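Local coordinates for flagellar hook-associated protein (Burkholderia pseudomallei, PDB 4UT1) that probably serves as a structural component of the bacterial flagellum, as a hook-junction protein of the FlgK family at the hook-filament joint, at residues Val326-Asn331 and Asn440-Ala445; Thr146-Leu151 and Phe434-Ala439; Ala456-Thr461 and Asp558-Gly563; Ala445-Val450 and Thr568-Asn573; Ser164-Leu169 and Ala294-Thr299. All coordinates share one frame; numbering follows the deposited sequence.

In the fold
Contacts 2 and 5 are buried and both lie on helix 134-193; contact 2 sets a short strand against this helix through apolar packing, whereas contact 5 pairs it with helix 287-322, mixing apolar packing with a water-bridged arginine. Contact 4, also buried, works through hydrogen bonds, with a salt bridge inside 568-573 holding its arginine. Contacts 1 and 3 are only partly buried: the former relies on backbone packing and a bridging water, the latter on side-chain-to-backbone hydrogen bonds. Contacts 1 and 4 share A445, and contact 1 also touches contact 2. V450 of contact 4 packs on strand 559-564 of contact 3; the centres of contacts 3 and 5 are about 67 Å apart.

Contact 1: Val326-Asn331 and Asn440-Ala445; sequences VDMSGN and NGSAIA. With EDO (1,2-ethanediol), chain K.
The backbones of V326-N331 and N440-A445 come closest at D327 and A445, whose CA atoms are 4.1 Å apart. V326 O meets A445 CA at 3.3 Å in a CA-H...O contact, and a water donates to V326 O and, weakly, to I444 O, linking the two segments, loosely on the I444 side. D327 to G330 form a type I beta turn, while G441-A443 make a short 3-10 segment. Among the side chains, D327 lays its CB against S442 O at 3.5 Å, and A445 CB rests on the V326 backbone, 3.5 Å from V326 O. The carboxylate of D327 turns back on its own loop, with chi1 at 64° placing CG between the backbone N and the carbonyl carbon. There OD1 accepts from S329 N at 2.6 Å and from N331 N at 3.0 Å, the two donors arriving over opposite faces of the carboxylate, which pins the turn from within. Outside the pair, R137 donates to G441 O and I444 O, and N322 bonds to the backbone of A443 and A445. D327 thus combines an Asx turn with a type I beta turn, in the loop that leads from helix 287-322 toward strand 337-338.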
# COMPACT_ATOMS: atom_id res chain seq x y z
N VAL A 326 -12.13 1.06 26.62
CA VAL A 326 -13.57 1.30 26.78
C VAL A 326 -13.86 2.80 26.68
O VAL A 326 -13.02 3.63 27.02
CB VAL A 326 -14.10 0.75 28.13
CG1 VAL A 326 -13.87 -0.75 28.22
CG2 VAL A 326 -13.44 1.47 29.30
N ASP A 327 -15.05 3.12 26.20
CA ASP A 327 -15.44 4.51 25.95
C ASP A 327 -15.99 5.13 27.22
O ASP A 327 -15.84 4.57 28.31
CB ASP A 327 -16.46 4.59 24.81
CG ASP A 327 -17.78 3.90 25.13
OD1 ASP A 327 -18.10 3.66 26.31
OD2 ASP A 327 -18.53 3.61 24.17
N MET A 328 -16.63 6.29 27.09
CA MET A 328 -17.15 7.01 28.25
C MET A 328 -18.24 6.21 28.97
O MET A 328 -18.49 6.41 30.16
CB MET A 328 -17.68 8.39 27.83
CG MET A 328 -16.60 9.39 27.42
SD MET A 328 -15.59 10.00 28.81
CE MET A 328 -16.83 10.49 30.01
N SER A 329 -18.87 5.29 28.24
CA SER A 329 -19.94 4.46 28.81
C SER A 329 -19.44 3.10 29.30
O SER A 329 -20.24 2.25 29.69
CB SER A 329 -21.05 4.25 27.77
OG SER A 329 -21.47 5.49 27.23
N GLY A 330 -18.13 2.90 29.27
CA GLY A 330 -17.55 1.64 29.71
C GLY A 330 -17.68 0.53 28.69
O GLY A 330 -17.38 -0.63 28.99
N ASN A 331 -18.15 0.87 27.49
CA ASN A 331 -18.30 -0.10 26.41
C ASN A 331 -17.04 -0.19 25.56
O ASN A 331 -16.33 0.80 25.39
CB ASN A 331 -19.49 0.27 25.53
CG ASN A 331 -20.81 0.12 26.25
OD1 ASN A 331 -20.99 -0.79 27.07
ND2 ASN A 331 -21.75 1.02 25.96
N ASN A 440 -17.45 11.52 16.56
CA ASN A 440 -17.89 11.73 17.94
C ASN A 440 -16.73 11.45 18.88
O ASN A 440 -16.21 10.33 18.94
CB ASN A 440 -19.09 10.84 18.26
CG ASN A 440 -19.73 11.14 19.62
OD1 ASN A 440 -19.25 11.99 20.38
ND2 ASN A 440 -20.82 10.44 19.92
N GLY A 441 -16.32 12.48 19.62
CA GLY A 441 -15.15 12.39 20.47
C GLY A 441 -15.28 11.38 21.59
O GLY A 441 -14.27 10.89 22.11
N SER A 442 -16.52 11.05 21.94
CA SER A 442 -16.80 10.06 22.98
C SER A 442 -16.42 8.64 22.54
O SER A 442 -16.27 7.75 23.38
CB SER A 442 -18.28 10.11 23.38
OG SER A 442 -18.60 11.38 23.95
N ALA A 443 -16.29 8.44 21.23
CA ALA A 443 -15.96 7.11 20.72
C ALA A 443 -14.50 6.73 20.96
O ALA A 443 -14.13 5.56 20.81
CB ALA A 443 -16.28 7.02 19.21
N ILE A 444 -13.66 7.70 21.29
CA ILE A 444 -12.28 7.39 21.64
C ILE A 444 -12.28 6.61 22.97
O ILE A 444 -12.79 7.08 23.98
CB ILE A 444 -11.41 8.66 21.75
CG1 ILE A 444 -11.37 9.38 20.39
CG2 ILE A 444 -9.99 8.33 22.21
CD1 ILE A 444 -10.84 10.79 20.47
N ALA A 445 -11.76 5.39 22.94
CA ALA A 445 -11.77 4.53 24.12
C ALA A 445 -10.49 4.75 24.92
O ALA A 445 -9.52 4.02 24.77
CB ALA A 445 -11.91 3.07 23.71
C1 EDO K . -15.35 -3.43 31.62
O1 EDO K . -14.06 -3.88 31.22
C2 EDO K . -15.65 -2.08 30.99
O2 EDO K . -16.92 -1.61 31.46
O HOH W 1 -12.94 6.56 27.36

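Contact 2: Thr146-Leu151 and Phe434-Ala439; sequences TLASQL and FSLATA. With EDO (1,2-ethanediol), chain C.
The methyl CD1 of L151 sits squarely over one face of the F434 ring, 3.5 Å from its centroid and only 5° off the ring normal, a well-centred CH-pi contact. All six ring carbons are therefore almost equally far from this one methyl. A148 meets the same ring at its rim: CB lies at the edge, in the ring plane, 3.8 Å from F434 CD1, while A148 CA stands 3.7 Å from F434 CD1 in an oblique position. A148 CB also touches L436 CD1 at 3.6 Å, so this small side chain is shared between the phenyl ring and the leucine two residues later. L147 contributes a looser, oblique approach, its CD2 4.4 Å from F434 CZ.

Torsions explain how these groups arrive. F434 has CG anti to the backbone N (chi1 -170°), which carries the ring across to the helix, and L436 bends at chi2 to bring CD1 onto A148. On the helix, L147 and L151 lie one turn apart, joined by the backbone bond from L151 N to L147 O (3.0 Å).

Farther out, the F434 ring meets that of F337 with planes about 30° apart, and S435 is joined by backbone hydrogen bonds to A338 in the small antiparallel pairing of strands 337-338 and 435-436. A311 and F314 of helix 287-322 both contact F434 and also meet L151 and L147, respectively. From helix 113-129, I113 packs against L151, and A116 and I117 against L147, placing the strand against a bundle of helices.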
# COMPACT_ATOMS: atom_id res chain seq x y z
N THR A 146 -8.26 16.45 9.77
CA THR A 146 -7.15 17.05 9.06
C THR A 146 -6.35 16.00 8.29
O THR A 146 -6.05 16.17 7.09
CB THR A 146 -6.24 17.80 10.03
OG1 THR A 146 -6.91 19.00 10.44
CG2 THR A 146 -4.90 18.16 9.40
N LEU A 147 -6.03 14.91 8.97
CA LEU A 147 -5.34 13.81 8.33
C LEU A 147 -6.16 13.21 7.19
O LEU A 147 -5.64 12.96 6.10
CB LEU A 147 -5.01 12.73 9.38
CG LEU A 147 -4.44 11.43 8.82
CD1 LEU A 147 -3.11 11.67 8.14
CD2 LEU A 147 -4.28 10.41 9.97
N ALA A 148 -7.45 13.00 7.43
CA ALA A 148 -8.31 12.38 6.41
C ALA A 148 -8.39 13.27 5.19
O ALA A 148 -8.37 12.80 4.05
CB ALA A 148 -9.71 12.12 6.97
N SER A 149 -8.49 14.58 5.42
CA SER A 149 -8.56 15.52 4.31
C SER A 149 -7.35 15.38 3.41
O SER A 149 -7.47 15.41 2.18
CB SER A 149 -8.66 16.96 4.83
OG SER A 149 -9.97 17.19 5.31
N GLN A 150 -6.18 15.25 4.02
CA GLN A 150 -4.94 15.19 3.24
C GLN A 150 -4.82 13.87 2.49
O GLN A 150 -4.41 13.84 1.31
CB GLN A 150 -3.74 15.41 4.15
CG GLN A 150 -3.63 16.86 4.60
CD GLN A 150 -2.63 17.04 5.71
OE1 GLN A 150 -1.47 16.63 5.60
NE2 GLN A 150 -3.06 17.66 6.79
N LEU A 151 -5.16 12.78 3.16
CA LEU A 151 -5.11 11.47 2.52
C LEU A 151 -6.11 11.38 1.36
O LEU A 151 -5.76 10.89 0.30
CB LEU A 151 -5.36 10.37 3.54
CG LEU A 151 -4.19 10.08 4.48
CD1 LEU A 151 -4.59 9.10 5.58
CD2 LEU A 151 -2.96 9.57 3.71
N PHE A 434 -10.61 6.59 2.51
CA PHE A 434 -10.17 6.86 3.88
C PHE A 434 -11.13 7.82 4.59
O PHE A 434 -11.40 8.91 4.10
CB PHE A 434 -8.76 7.46 3.91
CG PHE A 434 -8.17 7.55 5.29
CD1 PHE A 434 -8.40 8.67 6.09
CD2 PHE A 434 -7.42 6.51 5.81
CE1 PHE A 434 -7.88 8.74 7.40
CE2 PHE A 434 -6.89 6.58 7.10
CZ PHE A 434 -7.12 7.71 7.88
N SER A 435 -11.64 7.42 5.75
CA SER A 435 -12.51 8.32 6.50
C SER A 435 -12.56 8.01 7.97
O SER A 435 -12.16 6.94 8.41
CB SER A 435 -13.92 8.28 5.95
OG SER A 435 -14.41 6.97 5.96
N LEU A 436 -13.09 8.96 8.73
CA LEU A 436 -13.38 8.73 10.13
C LEU A 436 -14.59 7.82 10.19
O LEU A 436 -15.60 8.08 9.53
CB LEU A 436 -13.64 10.07 10.85
CG LEU A 436 -12.43 10.94 11.19
CD1 LEU A 436 -11.67 11.42 9.95
CD2 LEU A 436 -12.85 12.15 12.05
N ALA A 437 -14.49 6.72 10.93
CA ALA A 437 -15.66 5.87 11.13
C ALA A 437 -16.71 6.61 11.96
O ALA A 437 -17.91 6.38 11.80
CB ALA A 437 -15.26 4.57 11.80
N THR A 438 -16.23 7.48 12.84
CA THR A 438 -17.09 8.36 13.62
C THR A 438 -16.30 9.63 13.96
O THR A 438 -15.07 9.59 14.07
CB THR A 438 -17.58 7.69 14.92
OG1 THR A 438 -18.38 8.62 15.67
CG2 THR A 438 -16.41 7.24 15.78
N ALA A 439 -17.01 10.75 14.09
CA ALA A 439 -16.37 12.01 14.46
C ALA A 439 -16.76 12.42 15.88
O ALA A 439 -16.45 13.53 16.32
CB ALA A 439 -16.73 13.11 13.46
C1 EDO C . -4.27 19.82 12.83
O1 EDO C . -5.60 19.54 13.31
C2 EDO C . -3.34 18.66 13.20
O2 EDO C . -2.72 18.08 12.04

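Contact 3: Ala456-Thr461 and Asp558-Gly563. With EDO (1,2-ethanediol), chain U.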
# COMPACT_ATOMS: atom_id res chain seq x y z
N ALA A 456 -7.13 -2.93 50.28
CA ALA A 456 -6.66 -1.88 51.18
C ALA A 456 -6.26 -2.40 52.57
O ALA A 456 -5.53 -1.73 53.29
CB ALA A 456 -7.72 -0.79 51.32
N THR A 457 -6.72 -3.59 52.91
CA THR A 457 -6.37 -4.22 54.18
C THR A 457 -5.02 -4.93 54.15
O THR A 457 -4.58 -5.42 55.17
CB THR A 457 -7.42 -5.25 54.62
OG1 THR A 457 -7.73 -6.12 53.52
CG2 THR A 457 -8.70 -4.54 55.08
N ASN A 458 -4.38 -5.01 52.98
CA ASN A 458 -3.04 -5.59 52.90
C ASN A 458 -2.06 -4.93 53.85
O ASN A 458 -2.14 -3.73 54.08
CB ASN A 458 -2.50 -5.50 51.47
CG ASN A 458 -3.22 -6.44 50.53
OD1 ASN A 458 -4.08 -7.21 50.96
ND2 ASN A 458 -2.88 -6.38 49.24
N SER A 459 -1.15 -5.71 54.42
CA SER A 459 -0.17 -5.16 55.35
C SER A 459 1.23 -5.25 54.78
O SER A 459 2.15 -4.61 55.27
CB SER A 459 -0.25 -5.89 56.69
OG SER A 459 0.14 -7.25 56.54
N GLY A 460 1.41 -6.04 53.72
CA GLY A 460 2.73 -6.25 53.16
C GLY A 460 3.17 -5.15 52.20
O GLY A 460 2.58 -4.07 52.19
N THR A 461 4.21 -5.42 51.41
CA THR A 461 4.75 -4.46 50.47
C THR A 461 4.46 -4.85 49.03
O THR A 461 5.14 -4.39 48.12
CB THR A 461 6.28 -4.31 50.63
OG1 THR A 461 6.90 -5.59 50.43
CG2 THR A 461 6.63 -3.76 52.02
N ASP A 558 -2.51 -11.49 52.05
CA ASP A 558 -2.69 -10.24 51.29
C ASP A 558 -3.35 -10.59 49.96
O ASP A 558 -3.21 -11.71 49.48
CB ASP A 558 -1.37 -9.49 51.08
CG ASP A 558 -1.02 -8.57 52.26
OD1 ASP A 558 -1.82 -8.46 53.20
OD2 ASP A 558 0.06 -7.94 52.22
N GLN A 559 -4.08 -9.64 49.39
CA GLN A 559 -4.94 -9.92 48.25
C GLN A 559 -4.81 -8.85 47.20
O GLN A 559 -4.59 -7.68 47.51
CB GLN A 559 -6.41 -10.01 48.68
CG GLN A 559 -6.69 -11.02 49.81
CD GLN A 559 -8.08 -10.84 50.38
OE1 GLN A 559 -9.03 -11.49 49.94
NE2 GLN A 559 -8.21 -9.94 51.36
N PHE A 560 -4.99 -9.27 45.95
CA PHE A 560 -4.91 -8.39 44.80
C PHE A 560 -6.07 -8.74 43.88
O PHE A 560 -6.30 -9.92 43.58
CB PHE A 560 -3.55 -8.53 44.11
CG PHE A 560 -2.41 -8.39 45.07
CD1 PHE A 560 -1.96 -9.49 45.79
CD2 PHE A 560 -1.87 -7.14 45.35
CE1 PHE A 560 -0.95 -9.36 46.74
CE2 PHE A 560 -0.85 -7.00 46.29
CZ PHE A 560 -0.39 -8.12 46.98
N THR A 561 -6.84 -7.73 43.47
CA THR A 561 -8.05 -7.98 42.70
C THR A 561 -7.84 -7.65 41.23
O THR A 561 -6.96 -6.85 40.87
CB THR A 561 -9.24 -7.16 43.21
OG1 THR A 561 -8.92 -5.75 43.14
CG2 THR A 561 -9.55 -7.52 44.65
N ILE A 562 -8.64 -8.30 40.39
CA ILE A 562 -8.66 -8.08 38.95
C ILE A 562 -10.11 -8.07 38.51
O ILE A 562 -10.86 -8.99 38.79
CB ILE A 562 -7.89 -9.18 38.17
CG1 ILE A 562 -6.40 -9.13 38.49
CG2 ILE A 562 -8.08 -8.99 36.67
CD1 ILE A 562 -5.63 -10.35 38.01
N GLY A 563 -10.51 -7.02 37.80
CA GLY A 563 -11.89 -6.94 37.36
C GLY A 563 -12.06 -5.82 36.36
O GLY A 563 -11.08 -5.21 35.94
C1 EDO U . -5.03 -10.02 54.45
O1 EDO U . -6.25 -9.31 54.72
C2 EDO U . -3.89 -9.47 55.27
O2 EDO U . -2.70 -10.23 55.04
O HOH W 2 -6.16 -8.09 52.68
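Within the D3 domain of this FlgK protein, the loop after strand 450-454 is fastened to the start of strand 559-564, in a five-stranded antiparallel sheet, by reciprocal side-chain-to-backbone hydrogen bonds. N458 uses both ends of its carboxamide on the backbone of Q559: OD1 accepts from Q559 N at 2.9 Å, and ND2 donates to Q559 O at 2.8 Å, the acceptor lying near the amide plane. With chi1 at -71°, CG is anti to its own carbonyl carbon, and the amide stacks on the D558 carboxylate, their planes 23° apart. That carboxylate holds the loop in return: OD1 accepts from S459 N at 3.1 Å, on the syn side but 23° out of plane, while OD2 presents its syn lone pair to G460 N at 2.8 Å. A555 N, just outside the pair, is a further donor to D558 OD2. The two residues thus exchange holds, each side chain binding the backbone of the other segment. A water joins T457 OG1, N458 OD1 and Q559 NE2, beside a bound ethanediol. N458 ND2 also lies over one face of the F560 ring, displaced toward the rim and 3.6 Å from CE2.

Contact 4: Ala445-Val450 and Thr568-Asn573. With EDO (1,2-ethanediol), chain K.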
# COMPACT_ATOMS: atom_id res chain seq x y z
N ALA A 445 -11.76 5.39 22.94
CA ALA A 445 -11.77 4.53 24.12
C ALA A 445 -10.49 4.75 24.92
O ALA A 445 -9.52 4.02 24.77
CB ALA A 445 -11.91 3.07 23.71
N ALA A 446 -10.50 5.77 25.78
CA ALA A 446 -9.29 6.18 26.48
C ALA A 446 -8.94 5.28 27.66
O ALA A 446 -7.79 5.21 28.06
CB ALA A 446 -9.43 7.63 26.96
N ALA A 447 -9.94 4.60 28.20
CA ALA A 447 -9.75 3.82 29.42
C ALA A 447 -9.38 2.37 29.14
O ALA A 447 -9.80 1.80 28.13
CB ALA A 447 -11.00 3.88 30.25
N SER A 448 -8.59 1.77 30.03
CA SER A 448 -8.40 0.31 30.02
C SER A 448 -9.68 -0.39 30.49
O SER A 448 -10.37 0.12 31.36
CB SER A 448 -7.23 -0.10 30.92
OG SER A 448 -7.13 -1.52 31.01
N PRO A 449 -10.00 -1.55 29.91
CA PRO A 449 -11.18 -2.31 30.35
C PRO A 449 -10.96 -2.98 31.72
O PRO A 449 -11.92 -3.31 32.42
CB PRO A 449 -11.35 -3.39 29.27
CG PRO A 449 -10.40 -3.02 28.16
CD PRO A 449 -9.33 -2.17 28.76
N VAL A 450 -9.70 -3.15 32.09
CA VAL A 450 -9.37 -3.90 33.31
C VAL A 450 -8.78 -3.02 34.40
O VAL A 450 -8.14 -2.01 34.14
CB VAL A 450 -8.36 -5.01 32.99
CG1 VAL A 450 -7.00 -4.42 32.71
CG2 VAL A 450 -8.30 -6.05 34.13
N THR A 568 -14.00 5.92 35.06
CA THR A 568 -14.66 6.97 34.30
C THR A 568 -13.70 7.98 33.64
O THR A 568 -14.06 8.58 32.62
CB THR A 568 -15.65 7.73 35.20
OG1 THR A 568 -16.05 8.95 34.56
CG2 THR A 568 -15.01 8.05 36.53
N ASN A 569 -12.51 8.17 34.19
CA ASN A 569 -11.53 9.04 33.54
C ASN A 569 -10.14 8.42 33.47
O ASN A 569 -9.13 9.12 33.52
CB ASN A 569 -11.46 10.39 34.24
CG ASN A 569 -11.41 10.25 35.73
OD1 ASN A 569 -11.20 9.15 36.23
ND2 ASN A 569 -11.61 11.35 36.45
N ASP A 570 -10.09 7.11 33.31
CA ASP A 570 -8.83 6.43 33.06
C ASP A 570 -8.36 6.72 31.63
O ASP A 570 -9.18 6.79 30.70
CB ASP A 570 -8.99 4.93 33.29
CG ASP A 570 -7.72 4.17 33.04
OD1 ASP A 570 -7.44 3.86 31.89
OD2 ASP A 570 -6.99 3.87 34.01
N GLY A 571 -7.05 6.89 31.44
CA GLY A 571 -6.55 7.17 30.10
C GLY A 571 -5.44 6.25 29.62
O GLY A 571 -4.69 6.60 28.73
N ARG A 572 -5.35 5.06 30.21
CA ARG A 572 -4.30 4.12 29.84
C ARG A 572 -4.37 3.73 28.36
O ARG A 572 -3.34 3.57 27.69
CB ARG A 572 -4.37 2.87 30.70
CG ARG A 572 -3.78 3.08 32.10
CD ARG A 572 -3.97 1.81 32.91
NE ARG A 572 -5.31 1.77 33.47
CZ ARG A 572 -5.94 0.66 33.84
NH1 ARG A 572 -5.38 -0.53 33.66
NH2 ARG A 572 -7.17 0.75 34.34
N ASN A 573 -5.57 3.59 27.83
CA ASN A 573 -5.63 3.18 26.43
C ASN A 573 -5.36 4.33 25.47
O ASN A 573 -4.85 4.10 24.36
CB ASN A 573 -6.97 2.54 26.07
CG ASN A 573 -6.86 1.70 24.81
OD1 ASN A 573 -6.05 0.76 24.75
ND2 ASN A 573 -7.64 2.05 23.78
C1 EDO K . -15.35 -3.43 31.62
O1 EDO K . -14.06 -3.88 31.22
C2 EDO K . -15.65 -2.08 30.99
O2 EDO K . -16.92 -1.61 31.46
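V450 O is gripped end-on by the R572 guanidinium, with NH2 at 2.9 Å and NH1 at 3.2 Å from the same oxygen. The NH2 bond lies in the carbonyl plane, while the NH1 donor is tilted from it. S448 CB covers one face of the group, over its centre, 3.3 Å from R572 CZ. Along another edge D570 OD2 accepts from R572 NE at 2.7 Å in a salt bridge, with NH2 adding a second bond to that oxygen. D570 CG is anti to the backbone N (chi1 180°), which also lets OD1 receive S448 N at 3.0 Å and R572 N from opposite faces of the carboxylate, the latter closing an Asx turn. At the start of helix 572-579, with G571 as N-cap, N573 ND2 donates to A445 O at 2.9 Å, nearly straight along the C=O axis, and N573 N makes a weak bond to A446 O. Q321 binds N573 OD1, fixing which way the amide faces. D570 thus ties the helix start to the loop and orients the arginine, and its carboxylate would be expected to offset the positive charge of R572 in this partly shielded place.

Contact 5: Ser164-Leu169 and Ala294-Thr299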
# COMPACT_ATOMS: atom_id res chain seq x y z
N SER A 164 -4.29 12.30 -16.30
CA SER A 164 -3.46 13.15 -17.14
C SER A 164 -2.57 12.29 -18.03
O SER A 164 -2.44 12.55 -19.23
CB SER A 164 -2.61 14.10 -16.29
OG SER A 164 -1.84 14.96 -17.11
N VAL A 165 -1.99 11.23 -17.48
CA VAL A 165 -1.22 10.30 -18.30
C VAL A 165 -2.10 9.67 -19.40
O VAL A 165 -1.70 9.63 -20.58
CB VAL A 165 -0.55 9.21 -17.44
CG1 VAL A 165 0.00 8.09 -18.33
CG2 VAL A 165 0.55 9.84 -16.59
N ASN A 166 -3.30 9.23 -19.04
CA ASN A 166 -4.24 8.70 -20.03
C ASN A 166 -4.47 9.65 -21.20
O ASN A 166 -4.35 9.26 -22.37
CB ASN A 166 -5.58 8.39 -19.38
CG ASN A 166 -5.55 7.10 -18.59
OD1 ASN A 166 -4.66 6.28 -18.79
ND2 ASN A 166 -6.52 6.91 -17.70
N SER A 167 -4.80 10.89 -20.88
CA SER A 167 -5.07 11.87 -21.94
C SER A 167 -3.85 12.12 -22.81
O SER A 167 -3.96 12.23 -24.04
CB SER A 167 -5.56 13.18 -21.33
OG SER A 167 -6.91 13.02 -20.92
N GLN A 168 -2.68 12.18 -22.19
CA GLN A 168 -1.45 12.42 -22.95
C GLN A 168 -1.08 11.24 -23.83
O GLN A 168 -0.58 11.43 -24.95
CB GLN A 168 -0.31 12.77 -22.01
CG GLN A 168 -0.44 14.19 -21.43
CD GLN A 168 0.68 14.54 -20.49
OE1 GLN A 168 0.45 14.83 -19.32
NE2 GLN A 168 1.91 14.52 -20.99
N LEU A 169 -1.31 10.02 -23.34
CA LEU A 169 -1.15 8.83 -24.17
C LEU A 169 -2.01 8.93 -25.42
O LEU A 169 -1.53 8.71 -26.53
CB LEU A 169 -1.49 7.55 -23.39
CG LEU A 169 -0.50 7.17 -22.29
CD1 LEU A 169 -1.02 6.01 -21.48
CD2 LEU A 169 0.88 6.85 -22.88
N ALA A 294 6.82 4.89 -18.40
CA ALA A 294 7.80 4.66 -17.33
C ALA A 294 7.43 5.41 -16.04
O ALA A 294 7.58 4.88 -14.94
CB ALA A 294 9.19 5.07 -17.79
N PHE A 295 6.97 6.65 -16.19
CA PHE A 295 6.51 7.43 -15.04
C PHE A 295 5.38 6.71 -14.33
O PHE A 295 5.38 6.58 -13.10
CB PHE A 295 6.05 8.83 -15.48
CG PHE A 295 5.29 9.59 -14.42
CD1 PHE A 295 5.94 10.11 -13.32
CD2 PHE A 295 3.91 9.79 -14.53
CE1 PHE A 295 5.24 10.81 -12.35
CE2 PHE A 295 3.21 10.48 -13.56
CZ PHE A 295 3.87 10.99 -12.46
N ARG A 296 4.42 6.21 -15.10
CA ARG A 296 3.27 5.53 -14.53
C ARG A 296 3.65 4.26 -13.75
O ARG A 296 3.27 4.11 -12.59
CB ARG A 296 2.27 5.16 -15.64
CG ARG A 296 0.92 4.69 -15.10
CD ARG A 296 -0.14 4.59 -16.19
NE ARG A 296 0.15 3.54 -17.15
CZ ARG A 296 -0.55 3.34 -18.26
NH1 ARG A 296 -1.58 4.12 -18.54
NH2 ARG A 296 -0.23 2.35 -19.09
N SER A 297 4.41 3.37 -14.37
CA SER A 297 4.72 2.08 -13.75
C SER A 297 5.84 2.14 -12.71
O SER A 297 5.89 1.30 -11.81
CB SER A 297 5.08 1.04 -14.83
OG SER A 297 6.25 1.42 -15.53
N GLN A 298 6.75 3.11 -12.82
CA GLN A 298 7.92 3.10 -11.95
C GLN A 298 7.87 4.14 -10.84
O GLN A 298 8.56 4.01 -9.83
CB GLN A 298 9.19 3.28 -12.78
CG GLN A 298 9.37 2.20 -13.87
CD GLN A 298 9.44 0.79 -13.31
OE1 GLN A 298 8.53 -0.02 -13.50
NE2 GLN A 298 10.53 0.50 -12.62
N THR A 299 7.03 5.15 -11.00
CA THR A 299 6.95 6.21 -10.00
C THR A 299 5.53 6.38 -9.47
O THR A 299 5.29 6.26 -8.26
CB THR A 299 7.46 7.57 -10.56
OG1 THR A 299 8.88 7.52 -10.76
CG2 THR A 299 7.13 8.72 -9.62
O HOH W 3 -2.81 6.21 -16.83
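Apolar packing is carried by V165, which faces the other helix with both methyls. Its CG2 comes in at the edge of the F295 ring, in the ring plane, 3.9 Å from CD2, while its CG1 touches the aliphatic part of R296 at CD, 4.1 Å away. With chi1 at 168°, CG1 stands anti to the backbone N and CG2 anti to the carbonyl carbon, so the branches divide between phenylalanine and arginine. L169, one turn on, brings CD1 to 3.5 Å from R296 NH1, an oblique contact with the guanidinium.

The polar part runs through water. N166 OD1 is 3.8 Å from R296 NH1, too far for a direct bond, and the amide and guanidinium planes stand 75° apart. One water fills the gap, donating to N166 OD1 at 2.7 Å and accepting from R296 NH1 at 3.0 Å, close to the guanidinium plane. Both groups have further partners: L260 N donates to N166 OD1, L260 O accepts from R296 NH1, and D281 forms a salt bridge with R296 NH2. A bend at chi3 turns the end of the arginine toward these groups.

Helices 134-193 and 287-322 run roughly antiparallel here, at 150° with local axes 11.3 Å apart, and Y95 and L98 of helix 80-106 also pack on F295, as in an elongated helical bundle.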